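Local coordinates for protein branched-chain alpha-ketoacid decarboxylase (Lactococcus lactis, PDB 2VBF) that probably decarboxylates branched-chain and aromatic alpha-keto acids to aldehydes, using thiamine diphosphate and one magnesium ion per subunit, at residues Q379-W383 against T402-A407; V386-T390 against T409-K413; I371-L377 against R523-V529. All coordinates share one frame; numbering follows the deposited sequence.

Contact 1. Residues Q379-W383 against T402-A407; sequences QDRLW and TSFFGA. With TPP (thiamine diphosphate), chain F.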
loop_
_atom_site.group_PDB
_atom_site.type_symbol
_atom_site.label_atom_id
_atom_site.label_comp_id
_atom_site.label_asym_id
_atom_site.label_seq_id
_atom_site.Cartn_x
_atom_site.Cartn_y
_atom_site.Cartn_z
ATOM N N GLN A 379 -18.033 -25.457 -3.504
ATOM C CA GLN A 379 -18.416 -24.047 -3.472
ATOM C C GLN A 379 -19.930 -23.852 -3.388
ATOM O O GLN A 379 -20.413 -23.165 -2.503
ATOM C CB GLN A 379 -17.855 -23.306 -4.686
ATOM C CG GLN A 379 -16.360 -23.060 -4.618
ATOM C CD GLN A 379 -15.985 -21.807 -3.849
ATOM O OE1 GLN A 379 -16.855 -21.002 -3.494
ATOM N NE2 GLN A 379 -14.689 -21.631 -3.589
ATOM N N ASP A 380 -20.676 -24.467 -4.292
ATOM C CA ASP A 380 -22.133 -24.280 -4.302
ATOM C C ASP A 380 -22.793 -24.687 -2.978
ATOM O O ASP A 380 -23.639 -23.959 -2.451
ATOM C CB ASP A 380 -22.763 -25.011 -5.487
ATOM C CG ASP A 380 -22.407 -24.371 -6.820
ATOM O OD1 ASP A 380 -22.174 -23.137 -6.861
ATOM O OD2 ASP A 380 -22.352 -25.098 -7.830
ATOM N N ARG A 381 -22.381 -25.831 -2.430
ATOM C CA ARG A 381 -22.882 -26.287 -1.132
ATOM C C ARG A 381 -22.444 -25.391 0.023
ATOM O O ARG A 381 -23.201 -25.185 0.974
ATOM C CB ARG A 381 -22.451 -27.739 -0.869
ATOM C CG ARG A 381 -23.044 -28.736 -1.859
ATOM C CD ARG A 381 -24.500 -29.064 -1.536
ATOM N NE ARG A 381 -24.613 -29.817 -0.289
ATOM C CZ ARG A 381 -25.761 -30.173 0.273
ATOM N NH1 ARG A 381 -26.915 -29.829 -0.279
ATOM N NH2 ARG A 381 -25.749 -30.861 1.405
ATOM N N LEU A 382 -21.216 -24.864 -0.051
ATOM C CA LEU A 382 -20.722 -23.946 0.961
ATOM C C LEU A 382 -21.676 -22.766 1.128
ATOM O O LEU A 382 -22.049 -22.428 2.255
ATOM C CB LEU A 382 -19.318 -23.430 0.612
ATOM C CG LEU A 382 -18.747 -22.303 1.480
ATOM C CD1 LEU A 382 -18.662 -22.667 2.958
ATOM C CD2 LEU A 382 -17.359 -21.882 0.986
ATOM N N TRP A 383 -22.067 -22.138 0.018
ATOM C CA TRP A 383 -22.879 -20.906 0.124
ATOM C C TRP A 383 -24.316 -21.231 0.536
ATOM O O TRP A 383 -24.950 -20.430 1.208
ATOM C CB TRP A 383 -22.781 -20.034 -1.137
ATOM C CG TRP A 383 -21.348 -19.759 -1.424
ATOM C CD1 TRP A 383 -20.635 -20.207 -2.487
ATOM C CD2 TRP A 383 -20.415 -19.094 -0.562
ATOM N NE1 TRP A 383 -19.320 -19.827 -2.368
ATOM C CE2 TRP A 383 -19.157 -19.144 -1.197
ATOM C CE3 TRP A 383 -20.522 -18.447 0.677
ATOM C CZ2 TRP A 383 -18.018 -18.569 -0.641
ATOM C CZ3 TRP A 383 -19.381 -17.871 1.233
ATOM C CH2 TRP A 383 -18.147 -17.935 0.569
ATOM N N THR A 402 -14.079 -16.187 -5.279
ATOM C CA THR A 402 -15.215 -17.095 -5.093
ATOM C C THR A 402 -16.115 -16.620 -3.953
ATOM O O THR A 402 -17.328 -16.772 -4.039
ATOM C CB THR A 402 -14.774 -18.563 -4.878
ATOM O OG1 THR A 402 -14.037 -18.701 -3.658
ATOM C CG2 THR A 402 -13.942 -19.047 -6.063
ATOM N N SER A 403 -15.522 -16.052 -2.906
ATOM C CA SER A 403 -16.301 -15.591 -1.734
ATOM C C SER A 403 -17.370 -14.549 -2.100
ATOM O O SER A 403 -18.551 -14.716 -1.771
ATOM C CB SER A 403 -15.384 -15.036 -0.651
ATOM O OG SER A 403 -14.564 -16.028 -0.065
ATOM N N PHE A 404 -16.973 -13.478 -2.785
ATOM C CA PHE A 404 -17.947 -12.451 -3.167
ATOM C C PHE A 404 -19.034 -13.029 -4.055
ATOM O O PHE A 404 -20.215 -12.803 -3.804
ATOM C CB PHE A 404 -17.297 -11.259 -3.874
ATOM C CG PHE A 404 -18.288 -10.208 -4.286
ATOM C CD1 PHE A 404 -18.760 -9.303 -3.367
ATOM C CD2 PHE A 404 -18.785 -10.165 -5.581
ATOM C CE1 PHE A 404 -19.681 -8.338 -3.731
ATOM C CE2 PHE A 404 -19.697 -9.199 -5.958
ATOM C CZ PHE A 404 -20.162 -8.293 -5.026
ATOM N N PHE A 405 -18.653 -13.768 -5.089
ATOM C CA PHE A 405 -19.651 -14.261 -6.036
ATOM C C PHE A 405 -20.587 -15.317 -5.439
ATOM O O PHE A 405 -21.769 -15.341 -5.766
ATOM C CB PHE A 405 -18.990 -14.691 -7.338
ATOM C CG PHE A 405 -18.408 -13.532 -8.083
ATOM C CD1 PHE A 405 -19.247 -12.581 -8.658
ATOM C CD2 PHE A 405 -17.039 -13.345 -8.154
ATOM C CE1 PHE A 405 -18.723 -11.474 -9.327
ATOM C CE2 PHE A 405 -16.507 -12.248 -8.827
ATOM C CZ PHE A 405 -17.352 -11.306 -9.406
ATOM N N GLY A 406 -20.074 -16.121 -4.512
ATOM C CA GLY A 406 -20.910 -17.039 -3.745
ATOM C C GLY A 406 -21.801 -16.368 -2.714
ATOM O O GLY A 406 -23.015 -16.625 -2.660
ATOM N N ALA A 407 -21.203 -15.520 -1.881
ATOM C CA ALA A 407 -21.931 -14.910 -0.774
ATOM C C ALA A 407 -22.954 -13.880 -1.269
ATOM O O ALA A 407 -23.946 -13.618 -0.586
ATOM C CB ALA A 407 -20.968 -14.271 0.216
HETATM N "N1'" TPP F . -4.559 -6.737 -6.825
HETATM C "C2'" TPP F . -5.478 -6.007 -6.116
HETATM C CM2 TPP F . -4.991 -5.045 -5.069
HETATM N "N3'" TPP F . -6.814 -6.161 -6.389
HETATM C "C4'" TPP F . -7.244 -7.035 -7.365
HETATM N "N4'" TPP F . -8.531 -7.135 -7.600
HETATM C "C5'" TPP F . -6.316 -7.804 -8.075
HETATM C "C6'" TPP F . -4.963 -7.647 -7.802
HETATM C "C7'" TPP F . -6.753 -8.797 -9.128
HETATM N N3 TPP F . -7.474 -9.930 -8.556
HETATM C C2 TPP F . -8.847 -10.076 -8.471
HETATM S S1 TPP F . -9.378 -11.446 -7.795
HETATM C C5 TPP F . -7.846 -11.946 -7.615
HETATM C C4 TPP F . -6.878 -11.049 -8.067
HETATM C CM4 TPP F . -5.392 -11.278 -8.018
HETATM C C6 TPP F . -7.618 -13.317 -7.010
HETATM C C7 TPP F . -8.171 -13.492 -5.603
HETATM O O7 TPP F . -7.838 -14.802 -5.214
HETATM P PA TPP F . -8.382 -15.444 -3.859
HETATM O O1A TPP F . -8.431 -14.421 -2.746
HETATM O O2A TPP F . -7.489 -16.622 -3.518
HETATM O O3A TPP F . -9.909 -15.820 -4.237
HETATM P PB TPP F . -10.466 -17.198 -4.892
HETATM O O1B TPP F . -11.121 -16.803 -6.186
HETATM O O2B TPP F . -11.500 -17.704 -3.927
HETATM O O3B TPP F . -9.349 -18.187 -5.077
#
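The indole of Trp383 lies with one face on the backbone of helix 402-407 and carries Leu382 CD2 over the opposite face. Gly406 supplies the closest cover: its CA stands 3.4 Å from the centroid of the five-membered ring, only 11° off the ring normal, a CH-pi contact. Ser403 O and Ala407 N lie over the same face, likewise offset toward the rim, and beyond it Trp383 CZ3 meets Ala407 CB at 4.1 Å. Outside the two helices, Phe449 meets the indole edge-to-face. Gly406 is what allows the closeness, since a side chain there would run into NE1. The indole thus acts as a knob in a hole formed by Thr402, Ser403, Gly406 and Ala407, where the short helix segments cross at -57°. This packing belongs to the C-terminal diphosphate-binding domain of a thiamine diphosphate enzyme, and helix 402-407 begins at the cofactor. The amide of Thr402 donates to both O1B and O2B of the diphosphate, while its OG1 donates to O2B at 2.7 Å. Gln379 joins the indole to that first shell. Its chain bends at CG (chi2 -85°) and crosses the Thr402 side chain at about a right angle; OE1 accepts a hydrogen bond from Trp383 NE1 at 3.0 Å, tilted from the indole plane, and NE2 gives a weak bond to Thr402 OG1 at 3.0 Å. One carboxamide therefore serves both sides, which favours a single orientation of its flat group. An alanine in place of Trp383 would probably open a gap over Gly406 and leave Gln379 OE1 without its indole partner, the amide then keeping only its weak bond to Thr402 and freer to turn. Ser454, Gly453, Asn479, Thr483 and Val484 provide further hydrogen bonds to the cofactor.

Contact 2. Residues V386-T390 against T409-K413; sequences VESLT and TIFLK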
loop_
_atom_site.group_PDB
_atom_site.type_symbol
_atom_site.label_atom_id
_atom_site.label_comp_id
_atom_site.label_asym_id
_atom_site.label_seq_id
_atom_site.Cartn_x
_atom_site.Cartn_y
_atom_site.Cartn_z
ATOM N N VAL A 386 -23.928 -21.487 4.277
ATOM C CA VAL A 386 -23.813 -20.160 4.892
ATOM C C VAL A 386 -25.181 -19.462 4.934
ATOM O O VAL A 386 -25.539 -18.867 5.952
ATOM C CB VAL A 386 -22.757 -19.265 4.185
ATOM C CG1 VAL A 386 -22.803 -17.852 4.744
ATOM C CG2 VAL A 386 -21.355 -19.850 4.344
ATOM N N GLU A 387 -25.944 -19.579 3.848
ATOM C CA GLU A 387 -27.272 -18.969 3.767
ATOM C C GLU A 387 -28.189 -19.497 4.860
ATOM O O GLU A 387 -28.864 -18.723 5.533
ATOM C CB GLU A 387 -27.914 -19.228 2.408
ATOM C CG GLU A 387 -29.290 -18.574 2.254
ATOM C CD GLU A 387 -29.830 -18.677 0.858
ATOM O OE1 GLU A 387 -29.966 -19.814 0.361
ATOM O OE2 GLU A 387 -30.133 -17.635 0.253
ATOM N N SER A 388 -28.203 -20.818 5.019
ATOM C CA SER A 388 -29.011 -21.478 6.045
ATOM C C SER A 388 -28.559 -21.103 7.457
ATOM O O SER A 388 -29.378 -20.731 8.305
ATOM C CB SER A 388 -28.940 -23.001 5.852
ATOM O OG SER A 388 -29.982 -23.669 6.549
ATOM N N LEU A 389 -27.256 -21.169 7.698
ATOM C CA LEU A 389 -26.709 -21.038 9.045
ATOM C C LEU A 389 -26.415 -19.615 9.490
ATOM O O LEU A 389 -26.093 -19.404 10.660
ATOM C CB LEU A 389 -25.440 -21.881 9.182
ATOM C CG LEU A 389 -25.663 -23.388 9.108
ATOM C CD1 LEU A 389 -24.324 -24.095 8.967
ATOM C CD2 LEU A 389 -26.435 -23.870 10.350
ATOM N N THR A 390 -26.492 -18.639 8.582
ATOM C CA THR A 390 -26.317 -17.243 8.977
ATOM C C THR A 390 -27.568 -16.826 9.750
ATOM O O THR A 390 -28.679 -17.274 9.442
ATOM C CB THR A 390 -26.031 -16.310 7.767
ATOM O OG1 THR A 390 -24.698 -16.542 7.292
ATOM C CG2 THR A 390 -26.128 -14.853 8.155
ATOM N N THR A 409 -25.261 -13.802 -3.440
ATOM C CA THR A 409 -26.654 -14.220 -3.724
ATOM C C THR A 409 -27.389 -14.836 -2.528
ATOM O O THR A 409 -28.542 -15.253 -2.667
ATOM C CB THR A 409 -26.731 -15.194 -4.915
ATOM O OG1 THR A 409 -25.773 -16.237 -4.725
ATOM C CG2 THR A 409 -26.470 -14.447 -6.237
ATOM N N ILE A 410 -26.753 -14.862 -1.362
ATOM C CA ILE A 410 -27.425 -15.402 -0.179
ATOM C C ILE A 410 -28.448 -14.390 0.365
ATOM O O ILE A 410 -28.225 -13.178 0.371
ATOM C CB ILE A 410 -26.433 -15.912 0.916
ATOM C CG1 ILE A 410 -25.861 -14.773 1.766
ATOM C CG2 ILE A 410 -25.318 -16.752 0.292
ATOM C CD1 ILE A 410 -26.609 -14.570 3.064
ATOM N N PHE A 411 -29.608 -14.911 0.771
ATOM C CA PHE A 411 -30.639 -14.080 1.388
ATOM C C PHE A 411 -30.272 -13.885 2.840
ATOM O O PHE A 411 -30.131 -14.852 3.596
ATOM C CB PHE A 411 -32.035 -14.706 1.278
ATOM C CG PHE A 411 -32.645 -14.564 -0.079
ATOM C CD1 PHE A 411 -33.474 -13.492 -0.378
ATOM C CD2 PHE A 411 -32.376 -15.484 -1.071
ATOM C CE1 PHE A 411 -34.037 -13.347 -1.631
ATOM C CE2 PHE A 411 -32.941 -15.341 -2.348
ATOM C CZ PHE A 411 -33.777 -14.273 -2.620
ATOM N N LEU A 412 -30.088 -12.628 3.216
ATOM C CA LEU A 412 -29.737 -12.287 4.571
ATOM C C LEU A 412 -30.994 -12.288 5.416
ATOM O O LEU A 412 -32.103 -12.035 4.920
ATOM C CB LEU A 412 -29.090 -10.904 4.638
ATOM C CG LEU A 412 -27.811 -10.737 3.809
ATOM C CD1 LEU A 412 -27.383 -9.275 3.787
ATOM C CD2 LEU A 412 -26.704 -11.631 4.343
ATOM N N LYS A 413 -30.794 -12.555 6.699
ATOM C CA LYS A 413 -31.875 -12.526 7.668
ATOM C C LYS A 413 -32.092 -11.124 8.200
ATOM O O LYS A 413 -31.399 -10.165 7.827
ATOM C CB LYS A 413 -31.591 -13.539 8.780
ATOM C CG LYS A 413 -31.445 -14.938 8.198
ATOM C CD LYS A 413 -31.587 -16.041 9.204
ATOM C CE LYS A 413 -31.668 -17.401 8.506
ATOM N NZ LYS A 413 -30.573 -17.641 7.513
HETATM O O HOH W 1 -29.831 -17.447 -2.605
HETATM O O HOH W 2 -28.455 -15.748 5.760
#
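Glu387 leans from helix 379-389 onto Ile410 and Phe411, and its CB, CG and OE2 each meet something there. CB packs against Ile410 CB at 3.9 Å. CG, anti to the backbone N (chi1 -178°), carries the extended chain past Ile410 toward the peptide of Phe411, near whose N and O it lies. At the tip, OE2 accepts from Phe411 N at 2.8 Å through its anti lone pair, and the bond is almost straight at 174°. The same oxygen sits at the edge of the Phe411 ring, in its plane, 3.4 Å from CD2; the two side chains run side by side with carboxylate and ring planes 30° apart. A water bridges OE2 to Thr409 O. The contact joins the end of the helix to the irregular connection between helix 402-407 and strand 417-419, in the alpha/beta C-terminal domain; Ile410 and Thr390 also rest on Ile396 of the parallel sheet. Lys413 approaches the helix C-terminus, its last torsion bent so that NZ swings to the backbone carbonyls. NZ donates to Thr390 O at 2.7 Å and weakly to Ser388 O at 3.4 Å, an ammonium group set where the helix dipole is likely to favour a positive charge. Val386 O accepts two hydrogen bonds, from Thr390 N and from Thr390 OG1 at 2.8 Å, which arrive from opposite faces of its carbonyl plane.

Contact 3. Residues I371-L377 against R523-V529; sequences IPSSAPL and RTENEFV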
loop_
_atom_site.group_PDB
_atom_site.type_symbol
_atom_site.label_atom_id
_atom_site.label_comp_id
_atom_site.label_asym_id
_atom_site.label_seq_id
_atom_site.Cartn_x
_atom_site.Cartn_y
_atom_site.Cartn_z
ATOM N N ILE A 371 -28.768 -29.793 4.677
ATOM C CA ILE A 371 -28.520 -31.018 5.426
ATOM C C ILE A 371 -27.124 -31.481 5.032
ATOM O O ILE A 371 -26.923 -31.882 3.895
ATOM C CB ILE A 371 -29.529 -32.139 5.067
ATOM C CG1 ILE A 371 -30.987 -31.647 5.131
ATOM C CG2 ILE A 371 -29.333 -33.335 6.004
ATOM C CD1 ILE A 371 -31.488 -31.391 6.535
ATOM N N PRO A 372 -26.156 -31.424 5.965
ATOM C CA PRO A 372 -24.797 -31.801 5.577
ATOM C C PRO A 372 -24.625 -33.301 5.356
ATOM O O PRO A 372 -25.391 -34.103 5.902
ATOM C CB PRO A 372 -23.946 -31.348 6.766
ATOM C CG PRO A 372 -24.882 -31.336 7.918
ATOM C CD PRO A 372 -26.237 -31.008 7.375
ATOM N N SER A 373 -23.639 -33.649 4.533
ATOM C CA SER A 373 -23.172 -35.019 4.377
ATOM C C SER A 373 -21.678 -35.063 4.711
ATOM O O SER A 373 -21.090 -34.045 5.103
ATOM C CB SER A 373 -23.404 -35.493 2.947
ATOM O OG SER A 373 -22.497 -34.881 2.043
ATOM N N SER A 374 -21.066 -36.230 4.543
ATOM C CA SER A 374 -19.632 -36.382 4.739
ATOM C C SER A 374 -18.828 -35.958 3.507
ATOM O O SER A 374 -17.608 -36.102 3.496
ATOM C CB SER A 374 -19.298 -37.834 5.110
ATOM O OG SER A 374 -19.508 -38.704 4.010
ATOM N N ALA A 375 -19.502 -35.439 2.478
ATOM C CA ALA A 375 -18.845 -35.073 1.236
ATOM C C ALA A 375 -17.825 -33.964 1.471
ATOM O O ALA A 375 -18.018 -33.122 2.347
ATOM C CB ALA A 375 -19.862 -34.628 0.197
ATOM N N PRO A 376 -16.740 -33.964 0.686
ATOM C CA PRO A 376 -15.823 -32.824 0.753
ATOM C C PRO A 376 -16.555 -31.540 0.384
ATOM O O PRO A 376 -17.465 -31.564 -0.440
ATOM C CB PRO A 376 -14.761 -33.157 -0.301
ATOM C CG PRO A 376 -14.868 -34.632 -0.525
ATOM C CD PRO A 376 -16.308 -34.960 -0.308
ATOM N N LEU A 377 -16.147 -30.434 0.990
ATOM C CA LEU A 377 -16.758 -29.136 0.714
ATOM C C LEU A 377 -16.651 -28.748 -0.750
ATOM O O LEU A 377 -15.593 -28.872 -1.360
ATOM C CB LEU A 377 -16.084 -28.042 1.535
ATOM C CG LEU A 377 -16.756 -27.577 2.809
ATOM C CD1 LEU A 377 -15.887 -26.452 3.404
ATOM C CD2 LEU A 377 -18.187 -27.090 2.574
ATOM N N ARG A 523 -12.702 -29.603 5.998
ATOM C CA ARG A 523 -12.651 -30.229 4.673
ATOM C C ARG A 523 -13.995 -30.748 4.148
ATOM O O ARG A 523 -14.184 -30.845 2.929
ATOM C CB ARG A 523 -11.625 -31.371 4.672
ATOM C CG ARG A 523 -10.190 -30.912 4.908
ATOM C CD ARG A 523 -9.227 -32.089 4.998
ATOM N NE ARG A 523 -7.842 -31.674 5.249
ATOM C CZ ARG A 523 -6.968 -31.298 4.314
ATOM N NH1 ARG A 523 -7.307 -31.270 3.032
ATOM N NH2 ARG A 523 -5.733 -30.937 4.669
ATOM N N THR A 524 -14.920 -31.087 5.046
ATOM C CA THR A 524 -16.185 -31.714 4.659
ATOM C C THR A 524 -17.377 -30.859 5.089
ATOM O O THR A 524 -17.240 -29.939 5.900
ATOM C CB THR A 524 -16.344 -33.126 5.302
ATOM O OG1 THR A 524 -16.554 -32.978 6.711
ATOM C CG2 THR A 524 -15.099 -34.000 5.051
ATOM N N GLU A 525 -18.547 -31.167 4.544
ATOM C CA GLU A 525 -19.765 -30.443 4.896
ATOM C C GLU A 525 -20.110 -30.611 6.371
ATOM O O GLU A 525 -20.533 -29.661 7.005
ATOM C CB GLU A 525 -20.953 -30.889 4.056
ATOM C CG GLU A 525 -20.789 -30.735 2.546
ATOM C CD GLU A 525 -22.022 -31.180 1.781
ATOM O OE1 GLU A 525 -22.951 -31.735 2.411
ATOM O OE2 GLU A 525 -22.073 -30.987 0.548
ATOM N N ASN A 526 -19.952 -31.821 6.909
ATOM C CA ASN A 526 -20.236 -32.073 8.329
ATOM C C ASN A 526 -19.360 -31.236 9.243
ATOM O O ASN A 526 -19.826 -30.683 10.244
ATOM C CB ASN A 526 -19.999 -33.550 8.686
ATOM C CG ASN A 526 -21.133 -34.453 8.261
ATOM O OD1 ASN A 526 -22.296 -34.048 8.236
ATOM N ND2 ASN A 526 -20.801 -35.698 7.934
ATOM N N GLU A 527 -18.076 -31.176 8.903
ATOM C CA GLU A 527 -17.125 -30.373 9.653
ATOM C C GLU A 527 -17.494 -28.895 9.595
ATOM O O GLU A 527 -17.407 -28.204 10.602
ATOM C CB GLU A 527 -15.709 -30.579 9.121
ATOM C CG GLU A 527 -15.088 -31.894 9.557
ATOM C CD GLU A 527 -13.910 -32.307 8.704
ATOM O OE1 GLU A 527 -13.470 -31.504 7.860
ATOM O OE2 GLU A 527 -13.420 -33.448 8.874
ATOM N N PHE A 528 -17.926 -28.430 8.427
ATOM C CA PHE A 528 -18.317 -27.026 8.268
ATOM C C PHE A 528 -19.491 -26.647 9.171
ATOM O O PHE A 528 -19.430 -25.659 9.903
ATOM C CB PHE A 528 -18.665 -26.684 6.828
ATOM C CG PHE A 528 -19.050 -25.244 6.654
ATOM C CD1 PHE A 528 -18.071 -24.259 6.603
ATOM C CD2 PHE A 528 -20.384 -24.864 6.617
ATOM C CE1 PHE A 528 -18.423 -22.919 6.494
ATOM C CE2 PHE A 528 -20.735 -23.534 6.492
ATOM C CZ PHE A 528 -19.747 -22.565 6.430
ATOM N N VAL A 529 -20.546 -27.457 9.135
ATOM C CA VAL A 529 -21.715 -27.237 9.988
ATOM C C VAL A 529 -21.350 -27.277 11.474
ATOM O O VAL A 529 -21.794 -26.412 12.231
ATOM C CB VAL A 529 -22.850 -28.240 9.659
ATOM C CG1 VAL A 529 -23.952 -28.179 10.709
ATOM C CG2 VAL A 529 -23.411 -27.948 8.279
HETATM O O HOH W 3 -19.950 -30.248 -0.817
#
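Backbone hydrogen bonds tie Ala375 and Leu377 to Arg523 and Glu525. Leu377 N donates to Arg523 O at 2.8 Å, and Glu525 N donates to Ala375 O at 3.0 Å; between them Pro376 and Thr524 face each other as a single beta bridge. Short CA-H...O contacts fill in the bridge, from Thr524 CA to Ala375 O and from Pro376 CA to Arg523 O. A weaker bond runs from Asn526 N to Ser373 O.

Side-chain polar bonds centre on Glu525. Its chain reaches out fully extended beyond CG, and OE1 accepts from Ser373 N at 2.9 Å, on the anti side, and from Ser373 OG at 3.2 Å, from above the carboxylate plane; both donors come from the same face. The other oxygen, OE2, forms a salt bridge with Arg381 and accepts from a water at 2.6 Å, that water also donating to Pro376 O. With both oxygens so engaged, the carboxylate is probably held as an anion and fixed in rotation. Ser373 OG, placed between backbone N and carbonyl carbon (chi1 73°), also accepts from Ala375 N, closing an ST turn.

The receiving element is the N-terminus of helix 525-537, which follows outer strand 517-522 in the C-terminal alpha/beta domain. Thr524 is its N-cap: Glu527 N donates to Thr524 OG1, and Glu527 OE1 accepts from Thr524 N, completing a capping box; Arg523 N also donates to OE1.

Apolar packing flanks the polar part. The Pro372 ring crosses Val529 at about a right angle, CG 3.7 Å from Val529 CG2. Leu377 CD2 touches Phe528 CB at 4.3 Å, while both residues also pack on Leu547 and Val522 of the sheet.

Overall arrangement
Helix 379-389 ties the three contacts together: contact 1 uses its first turn and contact 2 its last, their centres about 11 Å apart, while contact 3 holds the segment leading into it. Contacts 1 and 2 meet where the backbone of Trp383 packs near Ile410. Leu382 CD1 lies 3.6 Å from Phe528 CE1, linking contacts 1 and 3, and Phe528 CZ reaches Val386 CG2 at 3.8 Å, linking contacts 2 and 3. Contact 1 alone reaches thiamine diphosphate, with the Thr402 side chain about 6 Å from magnesium; the Leu377 side chain in contact 3 stands about 12 Å from the cofactor.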